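Local structure of methanol--corrinoid protein co-methyltransferase (Methanosarcina barkeri, 2I2X) at residues Val315-His318 / Gly323-Val326; Pro49-Gly52 / Lys57-Lys60. The protein transfers the methyl group of methanol to the cob(I)amide of its corrinoid partner MtaC, a step of methanogenesis from methanol. All coordinates share one frame; numbering follows the deposited sequence.

Contact 1 (Val315-His318 / Gly323-Val326); sequences VEYH and GTTV. With ZN (zinc ion), chain R.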
loop_
_atom_site.group_PDB
_atom_site.type_symbol
_atom_site.label_atom_id
_atom_site.label_comp_id
_atom_site.label_asym_id
_atom_site.label_seq_id
_atom_site.Cartn_x
_atom_site.Cartn_y
_atom_site.Cartn_z
ATOM N N VAL A 315 -7.511 5.374 0.721
ATOM C CA VAL A 315 -7.395 3.990 1.119
ATOM C C VAL A 315 -8.301 3.809 2.334
ATOM O O VAL A 315 -8.457 4.740 3.148
ATOM C CB VAL A 315 -5.929 3.653 1.492
ATOM C CG1 VAL A 315 -5.467 4.461 2.756
ATOM C CG2 VAL A 315 -5.707 2.119 1.650
ATOM N N GLU A 316 -8.897 2.623 2.464
ATOM C CA GLU A 316 -9.659 2.300 3.670
ATOM C C GLU A 316 -8.748 2.210 4.881
ATOM O O GLU A 316 -7.667 1.658 4.800
ATOM C CB GLU A 316 -10.419 0.984 3.533
ATOM C CG GLU A 316 -11.271 0.716 4.766
ATOM C CD GLU A 316 -11.959 -0.592 4.709
ATOM O OE1 GLU A 316 -13.205 -0.572 4.556
ATOM O OE2 GLU A 316 -11.248 -1.640 4.790
ATOM N N TYR A 317 -9.191 2.751 6.001
ATOM C CA TYR A 317 -8.441 2.599 7.219
ATOM C C TYR A 317 -8.561 1.158 7.751
ATOM O O TYR A 317 -9.631 0.769 8.249
ATOM C CB TYR A 317 -8.920 3.603 8.263
ATOM C CG TYR A 317 -8.165 3.536 9.558
ATOM C CD1 TYR A 317 -6.783 3.765 9.594
ATOM C CD2 TYR A 317 -8.828 3.261 10.759
ATOM C CE1 TYR A 317 -6.062 3.713 10.801
ATOM C CE2 TYR A 317 -8.117 3.221 11.997
ATOM C CZ TYR A 317 -6.732 3.448 11.994
ATOM O OH TYR A 317 -6.028 3.395 13.173
ATOM N N HIS A 318 -7.495 0.369 7.624
ATOM C CA HIS A 318 -7.465 -0.972 8.202
ATOM C C HIS A 318 -6.039 -1.471 8.449
ATOM O O HIS A 318 -5.069 -0.774 8.111
ATOM C CB HIS A 318 -8.325 -1.976 7.390
ATOM C CG HIS A 318 -7.804 -2.298 6.017
ATOM N ND1 HIS A 318 -8.542 -2.065 4.873
ATOM C CD2 HIS A 318 -6.640 -2.870 5.605
ATOM C CE1 HIS A 318 -7.854 -2.467 3.818
ATOM N NE2 HIS A 318 -6.692 -2.950 4.233
ATOM N N GLY A 323 1.600 -2.121 9.761
ATOM C CA GLY A 323 0.927 -1.132 10.547
ATOM C C GLY A 323 -0.361 -0.726 9.871
ATOM O O GLY A 323 -0.961 -1.454 9.051
ATOM N N THR A 324 -0.837 0.426 10.255
ATOM C CA THR A 324 -2.132 0.807 9.759
ATOM C C THR A 324 -1.977 1.399 8.353
ATOM O O THR A 324 -0.995 2.014 7.993
ATOM C CB THR A 324 -2.823 1.689 10.773
ATOM O OG1 THR A 324 -4.103 1.137 11.062
ATOM C CG2 THR A 324 -2.899 3.067 10.326
ATOM N N THR A 325 -2.939 1.115 7.537
ATOM C CA THR A 325 -2.945 1.530 6.161
ATOM C C THR A 325 -2.506 2.990 5.910
ATOM O O THR A 325 -1.744 3.270 4.957
ATOM C CB THR A 325 -4.347 1.262 5.671
ATOM O OG1 THR A 325 -4.326 1.123 4.270
ATOM C CG2 THR A 325 -5.292 2.326 6.110
ATOM N N VAL A 326 -2.927 3.905 6.787
ATOM C CA VAL A 326 -2.557 5.312 6.677
ATOM C C VAL A 326 -1.105 5.523 6.995
ATOM O O VAL A 326 -0.461 6.471 6.496
ATOM C CB VAL A 326 -3.466 6.276 7.563
ATOM C CG1 VAL A 326 -4.927 6.358 6.998
ATOM C CG2 VAL A 326 -3.447 5.909 9.057
HETATM ZN ZN ZN R . -5.286 -3.581 2.976
#
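The Tyr317 ring lies obliquely against Thr324 and Val326, meeting them along its CD1-CE1 side: Tyr317 CE1 stands 3.3 Å from Thr324 CG2 and 3.8 Å from Val326 CG2. With CG anti to the backbone N (chi1 -179°), the ring swings out alongside the start of the helix, and its hydroxyl is hydrogen-bonded to Asp68. Cutting Tyr317 back to an alanine is likely to leave a gap beside Thr324 and Val326, and Asp68 without its phenolic mate. The other flat group, the His318 imidazole, is used at both nitrogens. His318 NE2 binds zinc at 2.0 Å; His318 ND1 donates over 2.7 Å to the anti lone pair of Glu316 OE2, which lies 15° out of the ring plane. Together with the zinc bond, this second-shell contact fixes the ring's rotation, and it would probably make NE2 a stronger zinc ligand. Glu320 and the His318 and Glu320 of the second subunit complete the site, so the metal ties two copies of the protein together. On the backbone, Thr325 N donates to His318 O at 2.9 Å. Thr325 OG1 and Val315 CG2 approach tip to tip. Segment 315-318 leads into strand 319-320, which pairs antiparallel with 323-324; the latter runs straight into helix 325-345, while Tyr317 packs on Glu61, Arg64 and Ile65 of helix 55-76.

Contact 2 (Pro49-Gly52 / Lys57-Lys60); sequences PEAG and KLIK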
loop_
_atom_site.group_PDB
_atom_site.type_symbol
_atom_site.label_atom_id
_atom_site.label_comp_id
_atom_site.label_asym_id
_atom_site.label_seq_id
_atom_site.Cartn_x
_atom_site.Cartn_y
_atom_site.Cartn_z
ATOM N N PRO A 49 -17.011 1.087 7.006
ATOM C CA PRO A 49 -18.486 1.238 7.056
ATOM C C PRO A 49 -19.036 1.352 8.485
ATOM O O PRO A 49 -19.886 2.213 8.748
ATOM C CB PRO A 49 -19.013 -0.052 6.420
ATOM C CG PRO A 49 -17.907 -0.655 5.710
ATOM C CD PRO A 49 -16.603 -0.030 6.134
ATOM N N GLU A 50 -18.521 0.511 9.393
ATOM C CA GLU A 50 -18.936 0.506 10.799
ATOM C C GLU A 50 -18.774 1.859 11.463
ATOM O O GLU A 50 -19.562 2.196 12.352
ATOM C CB GLU A 50 -18.150 -0.507 11.645
ATOM C CG GLU A 50 -18.012 -1.885 11.059
ATOM C CD GLU A 50 -16.708 -2.043 10.287
ATOM O OE1 GLU A 50 -15.611 -1.937 10.897
ATOM O OE2 GLU A 50 -16.794 -2.292 9.073
ATOM N N ALA A 51 -17.745 2.613 11.071
ATOM C CA ALA A 51 -17.499 3.921 11.690
ATOM C C ALA A 51 -18.608 4.933 11.375
ATOM O O ALA A 51 -18.776 5.915 12.086
ATOM C CB ALA A 51 -16.118 4.472 11.314
ATOM N N GLY A 52 -19.372 4.683 10.322
ATOM C CA GLY A 52 -20.480 5.555 9.976
ATOM C C GLY A 52 -21.764 5.391 10.792
ATOM O O GLY A 52 -22.704 6.160 10.604
ATOM N N LYS A 57 -18.517 7.308 16.806
ATOM C CA LYS A 57 -17.689 6.268 16.197
ATOM C C LYS A 57 -16.875 6.844 15.030
ATOM O O LYS A 57 -15.721 6.471 14.843
ATOM C CB LYS A 57 -18.551 5.091 15.718
ATOM C CG LYS A 57 -18.917 4.070 16.797
ATOM C CD LYS A 57 -20.217 3.323 16.444
ATOM C CE LYS A 57 -20.385 2.055 17.297
ATOM N NZ LYS A 57 -21.632 1.285 16.967
ATOM N N LEU A 58 -17.490 7.751 14.268
ATOM C CA LEU A 58 -16.837 8.442 13.172
ATOM C C LEU A 58 -15.680 9.329 13.631
ATOM O O LEU A 58 -14.565 9.222 13.118
ATOM C CB LEU A 58 -17.864 9.276 12.427
ATOM C CG LEU A 58 -17.513 9.634 10.993
ATOM C CD1 LEU A 58 -17.017 8.417 10.217
ATOM C CD2 LEU A 58 -18.712 10.263 10.301
ATOM N N ILE A 59 -15.966 10.206 14.591
ATOM C CA ILE A 59 -14.962 11.039 15.246
ATOM C C ILE A 59 -13.825 10.180 15.797
ATOM O O ILE A 59 -12.648 10.510 15.656
ATOM C CB ILE A 59 -15.596 11.875 16.384
ATOM C CG1 ILE A 59 -16.466 12.990 15.790
ATOM C CG2 ILE A 59 -14.517 12.429 17.315
ATOM C CD1 ILE A 59 -17.347 13.770 16.799
ATOM N N LYS A 60 -14.189 9.057 16.390
ATOM C CA LYS A 60 -13.220 8.120 16.933
ATOM C C LYS A 60 -12.275 7.554 15.853
ATOM O O LYS A 60 -11.056 7.568 16.024
ATOM C CB LYS A 60 -13.952 7.003 17.702
ATOM C CG LYS A 60 -13.057 6.038 18.421
ATOM C CD LYS A 60 -12.145 6.754 19.376
ATOM C CE LYS A 60 -11.288 5.762 20.161
ATOM N NZ LYS A 60 -10.355 6.513 21.069
#
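Apolar contact between Ala51 and Leu58 makes the heart of this pairing: the Ala51 methyl CB lies 4.2 Å from Leu58 CD1. Leucine reaches there because its CG stands anti to the backbone N (chi1 -158°), bringing the branch back toward the turn. Leu58 is also covered by Pro47, Val88 and Trp97, the last on helix 95-116.

Van der Waals contacts with a carbonyl come next. Ala51 O sits over the first residues of the segment 57-60, with Leu58 CB 3.5 Å away and Leu58 CD1 at 3.6 Å; Lys57 CB approaches the same oxygen at 3.7 Å. Leu58 N comes close too, yet its angle is too poor for a hydrogen bond, so shape rather than polarity joins the two segments.

The hydrogen bonds here do not run between the two segments. Gly52 N donates to Pro49 O at 3.0 Å, closing the 3-10 turn, and a side chain on Gly52 would be crowded by that same proline oxygen. Lys57 N is bonded to the hydroxyl of Ser54, which lies between the segments, just ahead of the helix.

Charge is carried away from the contact: the Lys57 chain runs out extended, and Lys60 NZ forms a salt bridge with the terminal carboxylate of His258 of another chain. This is a strand-to-helix connection of the TIM barrel, in which a 3-10 turn after strand 40-43 folds against the first turn of helix 55-76.

How the contacts relate
Contact 2 comes first along the chain and closes long before contact 1 opens, yet their centres lie only 14 Å apart. The reason is the barrel sheet: strands 40-43 and 309-311 are parallel neighbours, and the loops that leave them run side by side, with Val315 and Tyr317 both backbone-bonded to Ala46. The two contacts touch directly where Glu316 OE1 packs on Pro49 CD at 3.8 Å. Helix 55-76 is common ground, supplying one segment of contact 2 and, further along, a surface for Tyr317 of contact 1. Both reach other chains, contact 1 through the zinc shared with the second subunit and contact 2 through Lys60, so this corner of the barrel takes part in building the heterotetramer.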